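Local coordinates for protein dipeptidase AC. Metallo peptidase. MEROPS family M19 (Rhodobacter sphaeroides, PDB 3LY0) that probably hydrolyses dipeptides as a two-zinc metallodipeptidase, held here with a phosphinate mimic of L-Ala-D-Ala in its active site, at residues K216-V221 against R244-R249; P177-F180 against D185-E188. All blocks are in the same frame, centred on the assembly; numbering follows the deposited sequence.

In the fold
The two contacts illustrate how an M19 barrel frames its active site with helices and loops that also pack on one another. Their centres lie 11 Å apart on the same side of the chain's centre. K216, at the start of 216-221, joins them: its NZ forms a salt bridge of 2.8 Å with OD1 of D185 in interaction 2. One segment of each pair also carries a residue of the inhibitor pocket, R244 in interaction 1 and F178 in interaction 2, and the two touch where R244 CG lies 4.0 Å from F178 CE1. A zinc ion lies about 12 Å from the side chain of L246 and one about 13 Å from that of P177.

Interaction 1 of 2, residues K216-V221 against R244-R249; sequences KGFDDV and RNLTDR. With LY0 ((2R)-3-[(R)-[(1R)-1-aminoethyl](hydroxy)phosphoryl]-2-methylpropanoic acid), chain C.
The guanidinium of R249 meets D219 edge-on: OD1 lies almost in the guanidinium plane, while the carboxylate is turned 75° against it. The ring of F218 receives CD2 of L246 obliquely, CE1 to CD2 being 4.1 Å. In this TIM-barrel dipeptidase the pairs join helix 215-224 to the loop leading into helix 248-256 (L246) and to that helix's first turn (R249), a salt bridge near the surface beside a buried apolar contact. Both terminal nitrogens of R249 converge on one oxygen of D219. NH2 of R249 reaches the syn lone pair of D219 OD1 at 2.9 Å, and R249 NH1 approaches the same oxygen from above the carboxylate plane at 3.2 Å, with a more bent N-H...O angle of 139°. E215 forms a second salt bridge with NH2, so two acids share this arginine. F218 holds CG anti to its backbone N (chi1 175°), which carries the ring toward L246; M253 and Q250 of helix 248-256 also touch it. At the other end of 244-249, the R244 guanidinium turns its edge to the inhibitor carboxylate. R244 NH2 gives a nearly straight bond to inhibitor O62 at 3.0 Å, and R244 NE reaches O61 at 2.7 Å.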
ATOM      1  N   LYS A 216     -16.915  -7.486   4.630  1.00 12.14           N
ATOM      2  CA  LYS A 216     -17.159  -8.894   4.932  1.00 12.64           C
ATOM      3  C   LYS A 216     -15.874  -9.701   4.796  1.00 13.07           C
ATOM      4  O   LYS A 216     -15.599 -10.569   5.621  1.00 13.33           O
ATOM      5  CB  LYS A 216     -18.272  -9.482   4.064  1.00 14.63           C
ATOM      6  CG  LYS A 216     -19.653  -8.943   4.420  1.00 14.29           C
ATOM      7  CD  LYS A 216     -20.755  -9.674   3.657  1.00 21.72           C
ATOM      8  CE  LYS A 216     -22.126  -9.033   3.887  1.00 25.28           C
ATOM      9  NZ  LYS A 216     -22.364  -7.849   3.007  1.00 25.15           N
ATOM     10  N   GLY A 217     -15.078  -9.393   3.775  1.00 11.80           N
ATOM     11  CA  GLY A 217     -13.807 -10.083   3.602  1.00 10.90           C
ATOM     12  C   GLY A 217     -12.872  -9.754   4.754  1.00 10.44           C
ATOM     13  O   GLY A 217     -12.160 -10.624   5.270  1.00 11.73           O
ATOM     14  N   PHE A 218     -12.885  -8.483   5.164  1.00 10.88           N
ATOM     15  CA  PHE A 218     -12.103  -8.034   6.305  1.00 11.58           C
ATOM     16  C   PHE A 218     -12.481  -8.834   7.555  1.00 11.35           C
ATOM     17  O   PHE A 218     -11.619  -9.313   8.287  1.00 11.85           O
ATOM     18  CB  PHE A 218     -12.351  -6.533   6.515  1.00 11.77           C
ATOM     19  CG  PHE A 218     -11.694  -5.957   7.743  1.00 11.36           C
ATOM     20  CD1 PHE A 218     -10.531  -5.212   7.638  1.00 13.05           C
ATOM     21  CD2 PHE A 218     -12.257  -6.149   9.001  1.00 16.01           C
ATOM     22  CE1 PHE A 218      -9.931  -4.664   8.777  1.00 14.94           C
ATOM     23  CE2 PHE A 218     -11.663  -5.610  10.140  1.00 17.33           C
ATOM     24  CZ  PHE A 218     -10.502  -4.876  10.030  1.00 15.88           C
ATOM     25  N   ASP A 219     -13.782  -8.975   7.797  1.00 12.11           N
ATOM     26  CA  ASP A 219     -14.236  -9.740   8.956  1.00 15.28           C
ATOM     27  C   ASP A 219     -13.748 -11.191   8.910  1.00 14.93           C
ATOM     28  O   ASP A 219     -13.398 -11.765   9.939  1.00 15.28           O
ATOM     29  CB  ASP A 219     -15.763  -9.703   9.066  1.00 14.08           C
ATOM     30  CG  ASP A 219     -16.292  -8.348   9.508  1.00 18.36           C
ATOM     31  OD1 ASP A 219     -15.508  -7.529  10.034  1.00 18.60           O
ATOM     32  OD2 ASP A 219     -17.502  -8.105   9.332  1.00 21.21           O
ATOM     33  N   ASP A 220     -13.740 -11.774   7.717  1.00 13.37           N
ATOM     34  CA  ASP A 220     -13.253 -13.136   7.523  1.00 13.66           C
ATOM     35  C   ASP A 220     -11.773 -13.249   7.881  1.00 14.47           C
ATOM     36  O   ASP A 220     -11.360 -14.159   8.595  1.00 14.68           O
ATOM     37  CB  ASP A 220     -13.491 -13.589   6.082  1.00 16.15           C
ATOM     38  CG  ASP A 220     -14.954 -13.889   5.791  1.00 16.01           C
ATOM     39  OD1 ASP A 220     -15.733 -14.121   6.750  1.00 19.92           O
ATOM     40  OD2 ASP A 220     -15.333 -13.886   4.602  1.00 15.79           O
ATOM     41  N   VAL A 221     -10.965 -12.304   7.406  1.00 14.76           N
ATOM     42  CA  VAL A 221      -9.550 -12.336   7.737  1.00 14.79           C
ATOM     43  C   VAL A 221      -9.344 -12.134   9.238  1.00 11.67           C
ATOM     44  O   VAL A 221      -8.527 -12.812   9.860  1.00 12.76           O
ATOM     45  CB  VAL A 221      -8.745 -11.295   6.941  1.00 12.53           C
ATOM     46  CG1 VAL A 221      -7.274 -11.366   7.331  1.00 14.45           C
ATOM     47  CG2 VAL A 221      -8.927 -11.528   5.454  1.00 13.44           C
ATOM     48  N   ARG A 244     -12.926   2.952   0.591  1.00 10.02           N
ATOM     49  CA  ARG A 244     -11.558   2.460   0.782  1.00 10.71           C
ATOM     50  C   ARG A 244     -11.015   2.624   2.202  1.00  9.81           C
ATOM     51  O   ARG A 244      -9.983   2.035   2.549  1.00 10.17           O
ATOM     52  CB  ARG A 244     -10.625   3.114  -0.227  1.00  8.67           C
ATOM     53  CG  ARG A 244     -10.597   2.385  -1.562  1.00  9.78           C
ATOM     54  CD  ARG A 244      -9.739   1.128  -1.472  1.00 10.90           C
ATOM     55  NE  ARG A 244      -8.308   1.425  -1.560  1.00 10.10           N
ATOM     56  CZ  ARG A 244      -7.444   1.397  -0.546  1.00 11.09           C
ATOM     57  NH1 ARG A 244      -7.834   1.098   0.687  1.00 10.47           N
ATOM     58  NH2 ARG A 244      -6.163   1.651  -0.783  1.00  9.75           N
ATOM     59  N   ASN A 245     -11.687   3.427   3.019  1.00 10.54           N
ATOM     60  CA  ASN A 245     -11.216   3.687   4.380  1.00  9.52           C
ATOM     61  C   ASN A 245     -11.765   2.714   5.430  1.00  9.84           C
ATOM     62  O   ASN A 245     -12.608   1.859   5.124  1.00 11.34           O
ATOM     63  CB  ASN A 245     -11.469   5.153   4.743  1.00  9.44           C
ATOM     64  CG  ASN A 245     -10.515   6.093   4.028  1.00  9.02           C
ATOM     65  OD1 ASN A 245      -9.456   5.673   3.547  1.00  9.45           O
ATOM     66  ND2 ASN A 245     -10.870   7.366   3.969  1.00 10.90           N
ATOM     67  N   LEU A 246     -11.257   2.835   6.653  1.00  9.81           N
ATOM     68  CA  LEU A 246     -11.538   1.873   7.708  1.00 10.48           C
ATOM     69  C   LEU A 246     -12.459   2.488   8.759  1.00 10.38           C
ATOM     70  O   LEU A 246     -12.204   3.584   9.247  1.00 11.54           O
ATOM     71  CB  LEU A 246     -10.225   1.437   8.372  1.00 10.15           C
ATOM     72  CG  LEU A 246      -9.272   0.612   7.499  1.00 10.77           C
ATOM     73  CD1 LEU A 246      -7.874   0.610   8.089  1.00 11.52           C
ATOM     74  CD2 LEU A 246      -9.784  -0.802   7.322  1.00 11.87           C
ATOM     75  N   THR A 247     -13.510   1.765   9.123  1.00 11.45           N
ATOM     76  CA  THR A 247     -14.414   2.246  10.173  1.00 12.47           C
ATOM     77  C   THR A 247     -13.768   2.074  11.542  1.00 12.01           C
ATOM     78  O   THR A 247     -12.774   1.350  11.696  1.00 12.25           O
ATOM     79  CB  THR A 247     -15.736   1.473  10.181  1.00 13.26           C
ATOM     80  OG1 THR A 247     -15.500   0.131  10.631  1.00 14.13           O
ATOM     81  CG2 THR A 247     -16.350   1.435   8.787  1.00 15.42           C
ATOM     82  N   ASP A 248     -14.327   2.744  12.544  1.00 13.59           N
ATOM     83  CA  ASP A 248     -13.789   2.623  13.892  1.00 12.76           C
ATOM     84  C   ASP A 248     -13.853   1.186  14.392  1.00 14.86           C
ATOM     85  O   ASP A 248     -12.970   0.740  15.132  1.00 16.03           O
ATOM     86  CB  ASP A 248     -14.510   3.572  14.860  1.00 14.69           C
ATOM     87  CG  ASP A 248     -14.090   5.023  14.681  1.00 18.16           C
ATOM     88  OD1 ASP A 248     -13.169   5.304  13.885  1.00 15.84           O
ATOM     89  OD2 ASP A 248     -14.693   5.888  15.347  1.00 21.57           O
ATOM     90  N   ARG A 249     -14.887   0.458  13.977  1.00 14.96           N
ATOM     91  CA  ARG A 249     -15.016  -0.945  14.338  1.00 14.22           C
ATOM     92  C   ARG A 249     -13.858  -1.742  13.751  1.00 14.98           C
ATOM     93  O   ARG A 249     -13.259  -2.577  14.423  1.00 14.95           O
ATOM     94  CB  ARG A 249     -16.346  -1.518  13.855  1.00 14.97           C
ATOM     95  CG  ARG A 249     -16.614  -2.923  14.393  1.00 19.98           C
ATOM     96  CD  ARG A 249     -17.802  -3.577  13.722  1.00 19.24           C
ATOM     97  NE  ARG A 249     -17.557  -3.780  12.297  1.00 18.78           N
ATOM     98  CZ  ARG A 249     -16.967  -4.859  11.788  1.00 22.60           C
ATOM     99  NH1 ARG A 249     -16.576  -5.844  12.587  1.00 23.33           N
ATOM    100  NH2 ARG A 249     -16.771  -4.953  10.484  1.00 20.37           N
TER
HETATM  101  P   LY0 C 363      -3.840   1.856  -6.061  1.00 12.30           P
HETATM  102  C1  LY0 C 363      -4.142   1.630  -8.829  1.00 16.69           C
HETATM  103  N1  LY0 C 363      -2.356   0.335  -7.699  1.00 11.58           N
HETATM  104  C2  LY0 C 363      -3.120   1.570  -7.714  1.00 13.43           C
HETATM  105  C4  LY0 C 363      -4.462   3.579  -5.927  1.00 13.75           C
HETATM  106  C5  LY0 C 363      -5.853   3.720  -5.375  1.00 13.92           C
HETATM  107  C6  LY0 C 363      -6.076   2.902  -4.132  1.00 12.37           C
HETATM  108  C7  LY0 C 363      -6.350   5.140  -5.287  1.00 16.28           C
HETATM  109  O31 LY0 C 363      -2.725   1.576  -5.082  1.00 12.01           O
HETATM  110  O32 LY0 C 363      -4.983   0.814  -5.821  1.00 11.45           O
HETATM  111  O61 LY0 C 363      -7.344   2.707  -3.692  1.00 12.92           O
HETATM  112  O62 LY0 C 363      -5.132   2.375  -3.520  1.00 11.69           O

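Interaction 2 of 2, residues P177-F180 against D185-E188; sequences PFRF and DTGE
The backbones of P177-F180 and D185-E188 stay well separated, their nearest CA atoms being those of P177 and T186 at 7.4 Å, and no hydrogen bond crosses between them. Only four residues part the segments in sequence, so the chain leaves the short strand 179-180, turns and brings T186 back beside P177 before helix 192-204. This is loop packing beside the active site of an M19 TIM barrel. Strand 179-180 pairs antiparallel with 79-80, whereas 185-188 has no regular structure. The side chains that close the gap belong to P177, R179 and T186. P177 and T186 reach toward each other tip to tip: CD of the proline ring lies 3.4 Å from OG1 of the threonine and 3.5 Å from its CB. A chi1 of 57° sets OG1 of T186 between backbone N and carbonyl carbon and leaves the methyl CG2 anti to that carbon, giving the proline both hydroxyl and methyl as neighbours. R179 slides past T186 in the opposite direction, its chain extended through chi2 and bent at chi3. Its charge is directed elsewhere, NH2 forming a salt bridge with E80, and F178 between the two contacting residues touches the inhibitor. Toward T186 the guanidinium offers its other terminal nitrogen, NH1 of R179, which packs obliquely against the methyl CG2 of T186 at 3.7 Å.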
ATOM      1  N   PRO A 177     -15.657  -1.360  -4.529  1.00 12.43           N
ATOM      2  CA  PRO A 177     -15.609  -0.398  -5.625  1.00 11.94           C
ATOM      3  C   PRO A 177     -15.198   0.953  -5.069  1.00 12.30           C
ATOM      4  O   PRO A 177     -15.374   1.191  -3.866  1.00 14.79           O
ATOM      5  CB  PRO A 177     -17.068  -0.337  -6.086  1.00 13.80           C
ATOM      6  CG  PRO A 177     -17.847  -0.648  -4.837  1.00 17.44           C
ATOM      7  CD  PRO A 177     -17.037  -1.695  -4.132  1.00 15.87           C
ATOM      8  N   PHE A 178     -14.653   1.823  -5.908  1.00 11.29           N
ATOM      9  CA  PHE A 178     -14.349   3.185  -5.483  1.00 12.61           C
ATOM     10  C   PHE A 178     -15.629   3.997  -5.451  1.00 12.51           C
ATOM     11  O   PHE A 178     -16.260   4.209  -6.487  1.00 14.65           O
ATOM     12  CB  PHE A 178     -13.351   3.832  -6.434  1.00 14.31           C
ATOM     13  CG  PHE A 178     -12.032   3.141  -6.465  1.00 13.32           C
ATOM     14  CD1 PHE A 178     -11.113   3.337  -5.443  1.00 15.53           C
ATOM     15  CD2 PHE A 178     -11.712   2.276  -7.500  1.00 15.30           C
ATOM     16  CE1 PHE A 178      -9.895   2.691  -5.458  1.00 12.83           C
ATOM     17  CE2 PHE A 178     -10.493   1.631  -7.524  1.00 15.42           C
ATOM     18  CZ  PHE A 178      -9.582   1.835  -6.500  1.00 15.23           C
ATOM     19  N   ARG A 179     -16.015   4.446  -4.260  1.00 12.38           N
ATOM     20  CA  ARG A 179     -17.258   5.188  -4.102  1.00 12.65           C
ATOM     21  C   ARG A 179     -17.118   6.204  -2.980  1.00 13.44           C
ATOM     22  O   ARG A 179     -16.404   5.978  -2.009  1.00 12.53           O
ATOM     23  CB  ARG A 179     -18.389   4.206  -3.792  1.00 13.95           C
ATOM     24  CG  ARG A 179     -19.691   4.808  -3.332  1.00 19.55           C
ATOM     25  CD  ARG A 179     -20.659   3.687  -2.978  1.00 25.13           C
ATOM     26  NE  ARG A 179     -20.888   2.817  -4.128  1.00 25.43           N
ATOM     27  CZ  ARG A 179     -20.961   1.488  -4.089  1.00 26.30           C
ATOM     28  NH1 ARG A 179     -20.839   0.828  -2.944  1.00 27.98           N
ATOM     29  NH2 ARG A 179     -21.176   0.812  -5.205  1.00 32.00           N
ATOM     30  N   PHE A 180     -17.800   7.335  -3.112  1.00 13.22           N
ATOM     31  CA  PHE A 180     -17.876   8.307  -2.025  1.00 13.39           C
ATOM     32  C   PHE A 180     -19.206   9.042  -2.113  1.00 12.85           C
ATOM     33  O   PHE A 180     -19.553   9.528  -3.183  1.00 14.76           O
ATOM     34  CB  PHE A 180     -16.753   9.339  -2.111  1.00 12.55           C
ATOM     35  CG  PHE A 180     -16.739  10.301  -0.949  1.00 11.83           C
ATOM     36  CD1 PHE A 180     -15.926  10.062   0.150  1.00 12.70           C
ATOM     37  CD2 PHE A 180     -17.567  11.417  -0.939  1.00 12.91           C
ATOM     38  CE1 PHE A 180     -15.922  10.925   1.223  1.00 15.07           C
ATOM     39  CE2 PHE A 180     -17.575  12.293   0.140  1.00 14.70           C
ATOM     40  CZ  PHE A 180     -16.749  12.049   1.228  1.00 15.42           C
ATOM     41  N   ASP A 185     -18.847  -1.983   3.363  1.00 13.03           N
ATOM     42  CA  ASP A 185     -19.600  -3.235   3.251  1.00 14.36           C
ATOM     43  C   ASP A 185     -20.303  -3.295   1.904  1.00 15.83           C
ATOM     44  O   ASP A 185     -21.514  -3.086   1.802  1.00 16.91           O
ATOM     45  CB  ASP A 185     -20.599  -3.354   4.407  1.00 15.48           C
ATOM     46  CG  ASP A 185     -21.253  -4.717   4.482  1.00 18.70           C
ATOM     47  OD1 ASP A 185     -20.853  -5.629   3.730  1.00 19.51           O
ATOM     48  OD2 ASP A 185     -22.181  -4.878   5.307  1.00 21.59           O
ATOM     49  N   THR A 186     -19.529  -3.601   0.869  1.00 13.84           N
ATOM     50  CA  THR A 186     -19.986  -3.468  -0.508  1.00 13.60           C
ATOM     51  C   THR A 186     -20.297  -4.786  -1.209  1.00 13.33           C
ATOM     52  O   THR A 186     -20.799  -4.788  -2.338  1.00 15.90           O
ATOM     53  CB  THR A 186     -18.951  -2.708  -1.342  1.00 12.89           C
ATOM     54  OG1 THR A 186     -17.691  -3.394  -1.264  1.00 13.26           O
ATOM     55  CG2 THR A 186     -18.775  -1.302  -0.813  1.00 14.34           C
ATOM     56  N   GLY A 187     -19.994  -5.901  -0.552  1.00 13.14           N
ATOM     57  CA  GLY A 187     -20.230  -7.201  -1.164  1.00 14.47           C
ATOM     58  C   GLY A 187     -19.908  -8.416  -0.315  1.00 13.73           C
ATOM     59  O   GLY A 187     -19.802  -8.339   0.913  1.00 15.21           O
ATOM     60  N   GLU A 188     -19.740  -9.554  -0.987  1.00 15.10           N
ATOM     61  CA  GLU A 188     -19.552 -10.826  -0.308  1.00 16.02           C
ATOM     62  C   GLU A 188     -18.160 -10.981   0.290  1.00 14.12           C
ATOM     63  O   GLU A 188     -17.213 -10.303  -0.117  1.00 14.17           O
ATOM     64  CB  GLU A 188     -19.810 -11.984  -1.273  1.00 16.43           C
ATOM     65  CG  GLU A 188     -21.220 -12.026  -1.833  1.00 21.53           C
ATOM     66  CD  GLU A 188     -21.415 -13.146  -2.842  1.00 30.40           C
ATOM     67  OE1 GLU A 188     -22.547 -13.293  -3.351  1.00 39.31           O
ATOM     68  OE2 GLU A 188     -20.440 -13.880  -3.129  1.00 34.19           O
TER